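PDB 1M22: peptide amidase from Stenotrophomonas maltophilia, which probably hydrolyses amide bonds, such as the terminal carboxamide of peptides, as a member of the amidase signature family of enzymes. Local coordinates for residues Y444-T448 with W468-I474; T128-E132 with G144-G150; T281-Y286 with F431-S435; A9-V13 with R229-D233; T324-E329 with A384-R389. All blocks are in the same frame, centred on the assembly; numbering follows the deposited sequence.

Contact 1 of 5, residues Y444-T448 with W468-I474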
# COMPACT_ATOMS: atom_id res chain seq x y z
N TYR A 444 5.69 -12.56 -1.26
CA TYR A 444 4.43 -13.22 -0.90
C TYR A 444 3.38 -12.22 -0.44
O TYR A 444 3.71 -11.12 -0.01
CB TYR A 444 4.69 -14.25 0.21
CG TYR A 444 5.47 -15.47 -0.21
CD1 TYR A 444 5.95 -15.63 -1.51
CD2 TYR A 444 5.74 -16.48 0.72
CE1 TYR A 444 6.68 -16.78 -1.87
CE2 TYR A 444 6.46 -17.62 0.36
CZ TYR A 444 6.92 -17.76 -0.93
OH TYR A 444 7.63 -18.89 -1.27
N PRO A 445 2.10 -12.61 -0.48
CA PRO A 445 1.03 -11.70 -0.06
C PRO A 445 0.89 -11.47 1.45
O PRO A 445 1.11 -12.38 2.26
CB PRO A 445 -0.22 -12.34 -0.65
CG PRO A 445 0.09 -13.81 -0.52
CD PRO A 445 1.54 -13.89 -0.96
N SER A 446 0.53 -10.25 1.80
CA SER A 446 0.31 -9.86 3.19
C SER A 446 -0.89 -8.92 3.20
O SER A 446 -1.16 -8.24 2.22
CB SER A 446 1.55 -9.19 3.79
OG SER A 446 1.90 -8.02 3.10
N LEU A 447 -1.60 -8.90 4.32
CA LEU A 447 -2.81 -8.09 4.44
C LEU A 447 -3.03 -7.71 5.89
O LEU A 447 -3.04 -8.58 6.77
CB LEU A 447 -3.99 -8.94 3.93
CG LEU A 447 -5.38 -8.38 3.63
CD1 LEU A 447 -6.24 -9.49 3.02
CD2 LEU A 447 -6.03 -7.86 4.90
N THR A 448 -3.20 -6.41 6.15
CA THR A 448 -3.44 -5.96 7.52
C THR A 448 -4.88 -5.49 7.67
O THR A 448 -5.42 -4.84 6.78
CB THR A 448 -2.45 -4.83 7.93
OG1 THR A 448 -2.69 -4.46 9.29
CG2 THR A 448 -2.62 -3.61 7.04
N TRP A 468 0.56 -16.47 -4.19
CA TRP A 468 -0.75 -16.63 -4.82
C TRP A 468 -1.90 -17.02 -3.90
O TRP A 468 -2.95 -17.45 -4.37
CB TRP A 468 -0.64 -17.63 -5.98
CG TRP A 468 0.60 -17.42 -6.82
CD1 TRP A 468 1.65 -18.27 -6.97
CD2 TRP A 468 0.92 -16.25 -7.59
NE1 TRP A 468 2.61 -17.71 -7.77
CE2 TRP A 468 2.19 -16.47 -8.17
CE3 TRP A 468 0.26 -15.04 -7.85
CZ2 TRP A 468 2.82 -15.52 -8.99
CZ3 TRP A 468 0.88 -14.10 -8.67
CH2 TRP A 468 2.15 -14.35 -9.23
N SER A 469 -1.72 -16.84 -2.59
CA SER A 469 -2.77 -17.20 -1.64
C SER A 469 -3.75 -16.06 -1.31
O SER A 469 -4.46 -16.13 -0.30
CB SER A 469 -2.15 -17.73 -0.34
OG SER A 469 -1.40 -16.73 0.33
N GLU A 470 -3.80 -15.03 -2.15
CA GLU A 470 -4.71 -13.91 -1.90
C GLU A 470 -6.16 -14.33 -1.66
O GLU A 470 -6.81 -13.80 -0.77
CB GLU A 470 -4.68 -12.90 -3.05
CG GLU A 470 -3.38 -12.12 -3.20
CD GLU A 470 -2.31 -12.88 -3.96
OE1 GLU A 470 -2.60 -13.97 -4.50
OE2 GLU A 470 -1.19 -12.36 -4.04
N PRO A 471 -6.69 -15.28 -2.46
CA PRO A 471 -8.08 -15.68 -2.22
C PRO A 471 -8.31 -16.15 -0.79
O PRO A 471 -9.28 -15.74 -0.14
CB PRO A 471 -8.29 -16.80 -3.24
CG PRO A 471 -7.38 -16.40 -4.37
CD PRO A 471 -6.13 -15.96 -3.64
N LYS A 472 -7.42 -17.00 -0.29
CA LYS A 472 -7.53 -17.53 1.06
C LYS A 472 -7.30 -16.45 2.12
O LYS A 472 -8.00 -16.40 3.13
CB LYS A 472 -6.53 -18.67 1.27
CG LYS A 472 -6.61 -19.32 2.64
CD LYS A 472 -5.45 -20.29 2.88
CE LYS A 472 -5.47 -21.45 1.91
NZ LYS A 472 -4.34 -22.39 2.17
N LEU A 473 -6.32 -15.59 1.89
CA LEU A 473 -6.04 -14.53 2.85
C LEU A 473 -7.23 -13.59 2.98
O LEU A 473 -7.56 -13.13 4.07
CB LEU A 473 -4.80 -13.73 2.45
CG LEU A 473 -3.45 -14.45 2.59
CD1 LEU A 473 -2.33 -13.47 2.27
CD2 LEU A 473 -3.29 -15.00 4.00
N ILE A 474 -7.88 -13.30 1.85
CA ILE A 474 -9.04 -12.42 1.87
C ILE A 474 -10.20 -13.06 2.64
O ILE A 474 -10.86 -12.40 3.43
CB ILE A 474 -9.47 -12.05 0.44
CG1 ILE A 474 -8.45 -11.07 -0.15
CG2 ILE A 474 -10.86 -11.43 0.44
CD1 ILE A 474 -8.64 -10.76 -1.62
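Strand 446-448 and the opening turn of helix 470-474 run in nearly the same direction, their axes 9.3 Å apart at closest approach and crossing at -20°, which brings Pro445 over Leu473 and Leu447 over Ile474. The Pro445 ring provides much of the share of segment 444-448. Its CG lies 3.7 Å from CD1 of Leu473, the two side chains crossing at about a right angle, and that methyl also reaches to 3.6 Å from the carbonyl O of Pro445. Leu473 CG stands anti to its own carbonyl carbon (chi1 -71°), a setting that carries the isobutyl group up to the strand. Strand 446-454 pairs antiparallel with strand 457-464, and helix 470-484 then returns over the hairpin, forming part of the helical cover on one face of the central mixed sheet. On the other face, Ser446 points away from helix 470-484 and its side chain touches Val191 of helix 191-196, about 10 Å from that of the nucleophile Ser189. No hydrogen bond joins the two segments, although polar groups flank the proline: Ser469 OG is 3.4 Å from Pro445 CG, and Glu470 OE2 is 3.5 Å from Pro445 CB. Ser469 occupies the N-cap position without a capping bond; its hydroxyl bonds to Thr466 O instead. Glu470 folds at chi2 (83°), turning its carboxylate back to the proline, where OE2 is hydrogen-bonded to Thr205 OG1. Farther along, Leu447 CD1 comes within 4.2 Å of Ile474 CG1, again crosswise, and both leucine and isoleucine also touch Leu202 of the neighbouring strand.

Contact 2 of 5, residues T128-E132 with G144-G150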
# COMPACT_ATOMS: atom_id res chain seq x y z
N THR A 128 -1.42 10.99 -4.18
CA THR A 128 -1.13 11.14 -2.76
C THR A 128 0.36 11.24 -2.44
O THR A 128 1.21 10.68 -3.14
CB THR A 128 -1.72 9.98 -1.94
OG1 THR A 128 -1.34 8.73 -2.52
CG2 THR A 128 -3.24 10.09 -1.90
N ASN A 129 0.65 11.98 -1.38
CA ASN A 129 2.03 12.18 -0.95
C ASN A 129 2.63 10.87 -0.45
O ASN A 129 1.91 9.94 -0.06
CB ASN A 129 2.07 13.25 0.14
CG ASN A 129 3.48 13.73 0.43
OD1 ASN A 129 4.30 13.86 -0.47
ND2 ASN A 129 3.75 14.03 1.70
N LEU A 130 3.95 10.81 -0.46
CA LEU A 130 4.68 9.63 -0.03
C LEU A 130 6.04 10.06 0.48
O LEU A 130 6.50 11.17 0.19
CB LEU A 130 4.90 8.68 -1.22
CG LEU A 130 5.78 9.22 -2.35
CD1 LEU A 130 6.32 8.07 -3.19
CD2 LEU A 130 5.00 10.20 -3.22
N SER A 131 6.68 9.20 1.25
CA SER A 131 8.04 9.49 1.71
C SER A 131 8.78 9.63 0.38
O SER A 131 8.63 8.78 -0.51
CB SER A 131 8.59 8.30 2.49
OG SER A 131 7.76 8.02 3.60
N GLU A 132 9.58 10.68 0.22
CA GLU A 132 10.27 10.91 -1.05
C GLU A 132 11.00 9.68 -1.58
O GLU A 132 11.71 9.00 -0.84
CB GLU A 132 11.24 12.08 -0.94
CG GLU A 132 11.37 12.86 -2.23
CD GLU A 132 12.42 13.95 -2.17
OE1 GLU A 132 13.62 13.62 -2.28
OE2 GLU A 132 12.04 15.13 -2.00
N GLY A 144 6.60 9.93 5.49
CA GLY A 144 5.54 10.83 5.05
C GLY A 144 5.97 12.20 4.59
O GLY A 144 5.12 13.05 4.30
N TRP A 145 7.27 12.44 4.51
CA TRP A 145 7.77 13.73 4.06
C TRP A 145 8.38 13.68 2.66
O TRP A 145 9.07 12.73 2.31
CB TRP A 145 8.85 14.27 5.01
CG TRP A 145 9.42 15.59 4.53
CD1 TRP A 145 8.93 16.84 4.81
CD2 TRP A 145 10.51 15.78 3.62
NE1 TRP A 145 9.65 17.79 4.11
CE2 TRP A 145 10.62 17.17 3.37
CE3 TRP A 145 11.40 14.91 2.97
CZ2 TRP A 145 11.59 17.71 2.52
CZ3 TRP A 145 12.36 15.45 2.12
CH2 TRP A 145 12.44 16.83 1.90
N SER A 146 8.11 14.72 1.88
CA SER A 146 8.70 14.86 0.55
C SER A 146 8.85 16.36 0.32
O SER A 146 8.13 17.17 0.91
CB SER A 146 7.84 14.21 -0.54
OG SER A 146 6.68 14.97 -0.83
N ALA A 147 9.79 16.75 -0.53
CA ALA A 147 10.01 18.16 -0.79
C ALA A 147 8.82 18.80 -1.50
O ALA A 147 8.46 19.94 -1.21
CB ALA A 147 11.28 18.35 -1.62
N ARG A 148 8.21 18.06 -2.41
CA ARG A 148 7.08 18.59 -3.16
C ARG A 148 5.75 18.54 -2.40
O ARG A 148 4.91 19.42 -2.56
CB ARG A 148 6.94 17.84 -4.49
CG ARG A 148 5.78 18.31 -5.36
CD ARG A 148 5.91 17.78 -6.78
NE ARG A 148 4.76 18.16 -7.61
CZ ARG A 148 3.75 17.36 -7.91
NH1 ARG A 148 3.73 16.11 -7.46
NH2 ARG A 148 2.75 17.81 -8.65
N GLY A 149 5.57 17.51 -1.57
CA GLY A 149 4.32 17.38 -0.85
C GLY A 149 4.32 17.78 0.62
O GLY A 149 3.27 17.84 1.25
N GLY A 150 5.50 18.08 1.16
CA GLY A 150 5.55 18.45 2.56
C GLY A 150 5.36 17.24 3.45
O GLY A 150 5.63 16.10 3.06
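Gly150 O is gripped by two N-H groups that reach it from opposite faces of its carbonyl plane: Asn129 ND2, at 3.1 Å and well above the plane, and Ser146 N. The same asparagine works through its oxygen as well. Asn129 OD1 accepts the hydroxyl of Ser146 at 2.7 Å, in the carbonyl plane and on a lone pair, while its ND2 is also hydrogen-bonded to Thr152 OG1, so the amide is fixed in its rotation. CG of Asn129 lies anti to the backbone N (chi1 -167°), which extends the amide into the turn. That turn closes a tight antiparallel hairpin of strands 145-146 and 150-151, and Ser146 OG completes an ST motif by accepting Gly149 N at 2.9 Å. The segment 128-132, leaving strand 123-128 of the central sheet, runs beside the hairpin close to the active site: the side chains of Leu130 and Ser131 come within about 4 Å of those of catalytic Lys86 and Ser165, respectively. Ser131 OG accepts Gly144 N at 2.9 Å in an almost straight bond (175°). The one backbone-to-backbone bond between the segments runs from Glu132 N to Trp145 O at 3.0 Å. Beyond it, the extended Glu132 side chain reaches Ala147 N, whose N-H meets OE2 at 3.1 Å on the anti side of the carboxylate; OE1 forms a salt bridge with Arg137.

Contact 3 of 5, residues T281-Y286 with F431-S435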
# COMPACT_ATOMS: atom_id res chain seq x y z
N THR A 281 7.14 -13.06 18.64
CA THR A 281 8.22 -12.08 18.57
C THR A 281 7.96 -11.08 19.70
O THR A 281 6.87 -11.07 20.29
CB THR A 281 8.23 -11.29 17.24
OG1 THR A 281 7.21 -10.29 17.25
CG2 THR A 281 8.00 -12.23 16.06
N PRO A 282 8.95 -10.23 20.01
CA PRO A 282 8.80 -9.23 21.07
C PRO A 282 7.64 -8.26 20.85
O PRO A 282 7.19 -7.62 21.80
CB PRO A 282 10.15 -8.52 21.06
CG PRO A 282 11.09 -9.62 20.66
CD PRO A 282 10.34 -10.28 19.52
N LEU A 283 7.16 -8.16 19.62
CA LEU A 283 6.06 -7.25 19.32
C LEU A 283 4.79 -7.63 20.08
O LEU A 283 3.92 -6.79 20.32
CB LEU A 283 5.79 -7.23 17.81
CG LEU A 283 4.85 -6.14 17.29
CD1 LEU A 283 5.36 -4.76 17.71
CD2 LEU A 283 4.76 -6.23 15.77
N LEU A 284 4.68 -8.90 20.47
CA LEU A 284 3.51 -9.36 21.21
C LEU A 284 3.47 -8.73 22.61
O LEU A 284 2.41 -8.66 23.23
CB LEU A 284 3.53 -10.89 21.36
CG LEU A 284 3.44 -11.75 20.11
CD1 LEU A 284 3.53 -13.22 20.50
CD2 LEU A 284 2.15 -11.48 19.36
N LYS A 285 4.63 -8.29 23.08
CA LYS A 285 4.73 -7.68 24.41
C LYS A 285 4.84 -6.16 24.37
O LYS A 285 5.12 -5.52 25.38
CB LYS A 285 5.92 -8.27 25.17
CG LYS A 285 5.91 -9.79 25.25
CD LYS A 285 4.58 -10.33 25.76
CE LYS A 285 4.29 -9.89 27.19
NZ LYS A 285 2.98 -10.43 27.67
N TYR A 286 4.63 -5.59 23.19
CA TYR A 286 4.67 -4.14 23.01
C TYR A 286 3.64 -3.55 23.97
O TYR A 286 2.56 -4.13 24.16
CB TYR A 286 4.33 -3.83 21.54
CG TYR A 286 4.31 -2.36 21.17
CD1 TYR A 286 3.15 -1.61 21.31
CD2 TYR A 286 5.44 -1.75 20.62
CE1 TYR A 286 3.10 -0.27 20.91
CE2 TYR A 286 5.40 -0.41 20.22
CZ TYR A 286 4.23 0.31 20.36
OH TYR A 286 4.19 1.62 19.94
N PHE A 431 10.22 -0.47 15.62
CA PHE A 431 9.61 -1.34 16.61
C PHE A 431 10.09 -2.78 16.44
O PHE A 431 9.76 -3.44 15.46
CB PHE A 431 8.09 -1.29 16.48
CG PHE A 431 7.51 0.08 16.70
CD1 PHE A 431 6.40 0.50 15.97
CD2 PHE A 431 8.05 0.94 17.65
CE1 PHE A 431 5.85 1.77 16.17
CE2 PHE A 431 7.51 2.21 17.86
CZ PHE A 431 6.40 2.62 17.12
N PRO A 432 10.89 -3.28 17.40
CA PRO A 432 11.42 -4.65 17.35
C PRO A 432 10.34 -5.73 17.32
O PRO A 432 9.34 -5.64 18.04
CB PRO A 432 12.27 -4.73 18.62
CG PRO A 432 12.73 -3.32 18.80
CD PRO A 432 11.47 -2.54 18.54
N GLY A 433 10.53 -6.74 16.48
CA GLY A 433 9.57 -7.82 16.41
C GLY A 433 8.60 -7.83 15.24
O GLY A 433 7.72 -8.68 15.19
N GLU A 434 8.75 -6.90 14.30
CA GLU A 434 7.85 -6.87 13.14
C GLU A 434 8.12 -8.09 12.27
O GLU A 434 9.25 -8.59 12.22
CB GLU A 434 8.06 -5.58 12.34
CG GLU A 434 7.80 -4.31 13.13
CD GLU A 434 8.10 -3.06 12.33
OE1 GLU A 434 9.22 -2.96 11.78
OE2 GLU A 434 7.23 -2.17 12.26
N SER A 435 7.09 -8.55 11.57
CA SER A 435 7.21 -9.73 10.71
C SER A 435 6.87 -9.52 9.24
O SER A 435 7.15 -10.40 8.42
CB SER A 435 6.33 -10.85 11.26
OG SER A 435 6.72 -11.24 12.56
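Thr281 OG1 donates to Gly433 O at 2.7 Å, in the carbonyl plane and on a lone pair, at the tight centre of the contact. The hydroxyl sits between the backbone N and carbonyl carbon of its own residue (chi1 78°), where it also accepts Leu283 N at 3.2 Å and closes an ST turn at the start of the 3-10 segment 282-285. Leu283 CB packs 3.6 Å from the same Gly433 O. Gly433, with positive phi, is the third residue of a type II beta turn from Phe431 to Glu434, and having no side chain it lets its backbone lie close to Thr281 OG1 and Leu283 N. The outer part is looser: Pro282 and Pro432 are exposed, and Pro432 meets the other segment mainly through its carbonyl. At another end Tyr286 turns its edge to the face of Phe431, a T-shaped pair with centroids 5.3 Å apart and planes at 70°. Tyr286 OH hangs over that face, 3.7 Å from Phe431 CZ, and is hydrogen-bonded to Val420 N. Giving its proton to Gly433 O leaves the Thr281 oxygen to accept Leu283 N, so one hydroxyl couples the 3-10 segment to the beta turn.

Contact 4 of 5, residues A9-V13 with R229-D233; sequences AETDV and RSVAD
Asp233 of helix 231-241 reaches across to Val13, the first residue of helix 13-21, so that two helix N-termini meet here. Along the Asp233 side chain, CB lies 4.0 Å from Val13 CG2, and CG comes against the same methyl. At the tip, OD1 accepts Val13 N at 2.8 Å with an N-H...O angle of 164°; the donor stands above the carboxylate plane, 36° out of it. This carboxylate engages a backbone N-H at the start of helix 13-21, where the N-cap residue, Asp12, makes no capping bond of its own. OD2 faces a water 3.0 Å away that is also 2.7 Å from Thr11 O; with more acceptors around it than protons, the water cannot serve them all at once. Helix 231-241 is capped in the regular way: Ser230 OG accepts Asp233 N at 3.2 Å. The same hydroxyl donates to Asp12 OD1 at 2.8 Å, coming from above that carboxylate too. Asp12 OD1 and Asp233 OD1 are only 3.5 Å apart, their carboxylate planes 87° apart; the N-H of Val13 and the hydroxyl of Ser230 probably ease the like charges. To the side, Arg229 bends at chi3 and brings its CD against the carboxylate of Glu10, with OE2 3.6 Å away; that carboxylate sits well out of the guanidinium plane and is salt-bridged through OE1 to Arg487. Arg229 NH1 binds the carbonyl oxygens of Val173 and Ala178, while Thr11 O lies at the guanidinium edge, near its plane, beside NH2.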
# COMPACT_ATOMS: atom_id res chain seq x y z
N ALA A 9 -19.05 8.87 4.68
CA ALA A 9 -18.06 8.34 5.60
C ALA A 9 -18.28 6.86 5.87
O ALA A 9 -19.40 6.42 6.13
CB ALA A 9 -18.08 9.13 6.90
N GLU A 10 -17.19 6.10 5.80
CA GLU A 10 -17.21 4.66 6.06
C GLU A 10 -18.14 3.85 5.16
O GLU A 10 -18.50 2.73 5.50
CB GLU A 10 -17.60 4.40 7.53
CG GLU A 10 -16.77 5.17 8.54
CD GLU A 10 -15.28 4.92 8.39
OE1 GLU A 10 -14.86 3.74 8.43
OE2 GLU A 10 -14.53 5.90 8.23
N THR A 11 -18.51 4.41 4.01
CA THR A 11 -19.39 3.70 3.09
C THR A 11 -18.60 2.86 2.10
O THR A 11 -17.73 3.37 1.39
CB THR A 11 -20.28 4.69 2.31
OG1 THR A 11 -20.96 5.55 3.24
CG2 THR A 11 -21.32 3.94 1.49
N ASP A 12 -18.90 1.56 2.06
CA ASP A 12 -18.21 0.63 1.18
C ASP A 12 -18.46 0.88 -0.30
O ASP A 12 -19.48 1.45 -0.69
CB ASP A 12 -18.61 -0.82 1.50
CG ASP A 12 -18.15 -1.25 2.88
OD1 ASP A 12 -16.96 -1.10 3.18
OD2 ASP A 12 -18.99 -1.76 3.65
N VAL A 13 -17.52 0.42 -1.12
CA VAL A 13 -17.61 0.56 -2.57
C VAL A 13 -18.91 -0.03 -3.10
O VAL A 13 -19.59 0.59 -3.92
CB VAL A 13 -16.41 -0.13 -3.26
CG1 VAL A 13 -16.62 -0.16 -4.76
CG2 VAL A 13 -15.13 0.61 -2.91
N ARG A 229 -10.88 1.08 3.65
CA ARG A 229 -11.36 1.01 5.02
C ARG A 229 -11.89 -0.38 5.37
O ARG A 229 -12.02 -0.72 6.54
CB ARG A 229 -12.45 2.06 5.25
CG ARG A 229 -11.93 3.49 5.23
CD ARG A 229 -13.07 4.49 5.29
NE ARG A 229 -13.94 4.38 4.12
CZ ARG A 229 -13.68 4.91 2.93
NH1 ARG A 229 -12.58 5.63 2.74
NH2 ARG A 229 -14.53 4.72 1.92
N SER A 230 -12.18 -1.17 4.34
CA SER A 230 -12.71 -2.52 4.55
C SER A 230 -12.07 -3.54 3.62
O SER A 230 -11.55 -3.19 2.56
CB SER A 230 -14.22 -2.53 4.32
OG SER A 230 -14.51 -2.36 2.94
N VAL A 231 -12.13 -4.80 4.02
CA VAL A 231 -11.58 -5.88 3.21
C VAL A 231 -12.36 -6.00 1.90
O VAL A 231 -11.76 -6.26 0.85
CB VAL A 231 -11.62 -7.22 3.98
CG1 VAL A 231 -11.16 -8.36 3.08
CG2 VAL A 231 -10.73 -7.13 5.22
N ALA A 232 -13.67 -5.81 1.95
CA ALA A 232 -14.48 -5.90 0.74
C ALA A 232 -14.04 -4.86 -0.30
O ALA A 232 -13.96 -5.15 -1.49
CB ALA A 232 -15.95 -5.70 1.08
N ASP A 233 -13.75 -3.64 0.16
CA ASP A 233 -13.30 -2.59 -0.74
C ASP A 233 -11.94 -2.95 -1.34
O ASP A 233 -11.69 -2.74 -2.53
CB ASP A 233 -13.20 -1.25 0.00
CG ASP A 233 -14.55 -0.62 0.28
OD1 ASP A 233 -15.59 -1.25 -0.03
OD2 ASP A 233 -14.57 0.52 0.80
O HOH W 1 -15.67 3.07 -0.29

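Contact 5 of 5, residues T324-E329 with A384-R389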
# COMPACT_ATOMS: atom_id res chain seq x y z
N THR A 324 21.43 -5.25 0.05
CA THR A 324 22.22 -5.34 -1.16
C THR A 324 21.38 -5.38 -2.44
O THR A 324 21.62 -4.60 -3.36
CB THR A 324 23.12 -6.60 -1.13
OG1 THR A 324 24.05 -6.49 -0.04
CG2 THR A 324 23.88 -6.76 -2.43
N LEU A 325 20.39 -6.26 -2.49
CA LEU A 325 19.59 -6.36 -3.70
C LEU A 325 18.82 -5.08 -4.00
O LEU A 325 18.66 -4.71 -5.17
CB LEU A 325 18.65 -7.58 -3.63
CG LEU A 325 17.38 -7.54 -2.78
CD1 LEU A 325 16.24 -6.94 -3.59
CD2 LEU A 325 17.03 -8.96 -2.35
N LEU A 326 18.35 -4.39 -2.97
CA LEU A 326 17.61 -3.15 -3.17
C LEU A 326 18.49 -2.06 -3.80
O LEU A 326 18.04 -1.34 -4.69
CB LEU A 326 17.03 -2.63 -1.85
CG LEU A 326 15.94 -3.50 -1.20
CD1 LEU A 326 15.46 -2.83 0.08
CD2 LEU A 326 14.78 -3.68 -2.16
N LEU A 327 19.73 -1.94 -3.34
CA LEU A 327 20.63 -0.94 -3.89
C LEU A 327 20.89 -1.18 -5.37
O LEU A 327 20.81 -0.26 -6.18
CB LEU A 327 21.96 -0.95 -3.12
CG LEU A 327 21.90 -0.43 -1.68
CD1 LEU A 327 23.19 -0.78 -0.95
CD2 LEU A 327 21.68 1.08 -1.68
N TYR A 328 21.20 -2.42 -5.73
CA TYR A 328 21.47 -2.76 -7.12
C TYR A 328 20.24 -2.58 -8.01
O TYR A 328 20.32 -2.00 -9.09
CB TYR A 328 21.96 -4.20 -7.25
CG TYR A 328 23.42 -4.41 -6.93
CD1 TYR A 328 23.88 -4.41 -5.61
CD2 TYR A 328 24.35 -4.63 -7.95
CE1 TYR A 328 25.22 -4.62 -5.32
CE2 TYR A 328 25.70 -4.84 -7.66
CZ TYR A 328 26.12 -4.84 -6.35
OH TYR A 328 27.45 -5.07 -6.06
N GLU A 329 19.10 -3.10 -7.55
CA GLU A 329 17.89 -3.00 -8.35
C GLU A 329 17.36 -1.58 -8.46
O GLU A 329 16.75 -1.23 -9.47
CB GLU A 329 16.83 -3.96 -7.79
CG GLU A 329 17.26 -5.42 -7.91
CD GLU A 329 16.19 -6.41 -7.49
OE1 GLU A 329 15.04 -5.98 -7.22
OE2 GLU A 329 16.49 -7.62 -7.44
N ALA A 384 27.92 -10.88 -6.36
CA ALA A 384 27.47 -10.55 -5.01
C ALA A 384 25.98 -10.21 -5.01
O ALA A 384 25.25 -10.57 -4.08
CB ALA A 384 28.27 -9.38 -4.46
N TYR A 385 25.53 -9.52 -6.05
CA TYR A 385 24.12 -9.16 -6.15
C TYR A 385 23.29 -10.41 -6.42
O TYR A 385 22.27 -10.64 -5.77
CB TYR A 385 23.89 -8.15 -7.28
CG TYR A 385 22.46 -8.13 -7.76
CD1 TYR A 385 21.43 -7.63 -6.95
CD2 TYR A 385 22.11 -8.67 -8.99
CE1 TYR A 385 20.10 -7.69 -7.36
CE2 TYR A 385 20.79 -8.73 -9.41
CZ TYR A 385 19.78 -8.24 -8.59
OH TYR A 385 18.48 -8.33 -9.00
N ILE A 386 23.74 -11.21 -7.38
CA ILE A 386 23.03 -12.44 -7.72
C ILE A 386 22.86 -13.32 -6.49
O ILE A 386 21.77 -13.85 -6.25
CB ILE A 386 23.79 -13.21 -8.82
CG1 ILE A 386 23.81 -12.38 -10.11
CG2 ILE A 386 23.12 -14.56 -9.07
CD1 ILE A 386 24.53 -13.03 -11.27
N ARG A 387 23.91 -13.46 -5.69
CA ARG A 387 23.84 -14.27 -4.48
C ARG A 387 22.84 -13.66 -3.49
O ARG A 387 22.03 -14.37 -2.91
CB ARG A 387 25.21 -14.39 -3.82
CG ARG A 387 26.27 -15.07 -4.67
CD ARG A 387 27.45 -15.52 -3.81
NE ARG A 387 28.15 -14.41 -3.17
CZ ARG A 387 29.01 -13.60 -3.79
NH1 ARG A 387 29.27 -13.78 -5.08
NH2 ARG A 387 29.59 -12.62 -3.13
N ALA A 388 22.92 -12.35 -3.30
CA ALA A 388 22.04 -11.65 -2.37
C ALA A 388 20.57 -11.82 -2.75
O ALA A 388 19.73 -12.11 -1.90
CB ALA A 388 22.40 -10.18 -2.32
N ARG A 389 20.25 -11.62 -4.03
CA ARG A 389 18.88 -11.74 -4.50
C ARG A 389 18.36 -13.15 -4.22
O ARG A 389 17.25 -13.33 -3.73
CB ARG A 389 18.80 -11.45 -6.00
CG ARG A 389 17.39 -11.50 -6.57
CD ARG A 389 17.38 -11.14 -8.05
NE ARG A 389 18.17 -12.08 -8.84
CZ ARG A 389 18.46 -11.91 -10.12
NH1 ARG A 389 18.04 -10.83 -10.76
NH2 ARG A 389 19.19 -12.82 -10.77
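Tyr385 is the main side chain joining helix 384-389 to helix 324-329, whose axes come within 9.0 Å and cross at -124°. Its polar contact is a short hydrogen bond: OH donates to Glu329 OE2 at 2.6 Å, on the anti side of the carboxylate and somewhat out of its plane. The extended Glu329 chain crosses the tyrosine at about a right angle. Its carboxylate has further partners in a loop, Ser218 OG on OE1 and Ser220 OG on OE2. From its own helix, Arg389 NH1 adds a weak bond to Tyr385 OH at 3.1 Å, with Tyr385 CE2 over one face of the guanidinium, toward its rim.

The aromatic contact is with Tyr328. The two rings are near parallel, 22° apart, but slide past each other with centroids 5.3 Å apart and hardly overlap. It is Tyr385 CB that sits over the Tyr328 face, a CH-pi contact 3.7 Å from the centroid and 14° off the normal, while Tyr328 CB approaches Tyr385 CD1 to 3.5 Å.

Apolar contacts fill in around this pair. Leu325 packs its CB against Tyr385 CE1, with its CA at the edge of that ring, near the ring plane, and CD2 of the same leucine rests 4.0 Å from Arg389 CA. Closer to the surface, Thr324 has CG2 anti to the backbone N, which points the methyl at Ala388 CB, 3.7 Å away. With the Tyr385 hydroxyl donating to OE2, serine hydroxyls bonded to both oxygens and an arginine nearby, Glu329 is probably stabilised as a carboxylate where the two helices cross.

Contacts 1 to 4 border the central sheet: contacts 2 and 4 follow strands 123-128 and 223-228, contact 3 follows strands 275-279 and 412-416, and contact 1 packs helix 470-484 on strand 446-454. Contacts 1 and 2 lie on opposite sides of the chain's centre, about 28 Å apart between centres. Only contacts 1 and 4 touch, through Ile474 CG2 and Val231 CG1, 4.1 Å apart, where helices 231-241 and 470-484 meet. Contact 4 encloses contact 2 along the chain, contact 3 encloses contact 5, and contact 1 comes last. Contact 5, in peripheral helices, has its centre about 38 Å from that of contact 4. Contact 2 lies closest to the catalytic residues; contacts 3, 4 and 5 join outlying loops and helices.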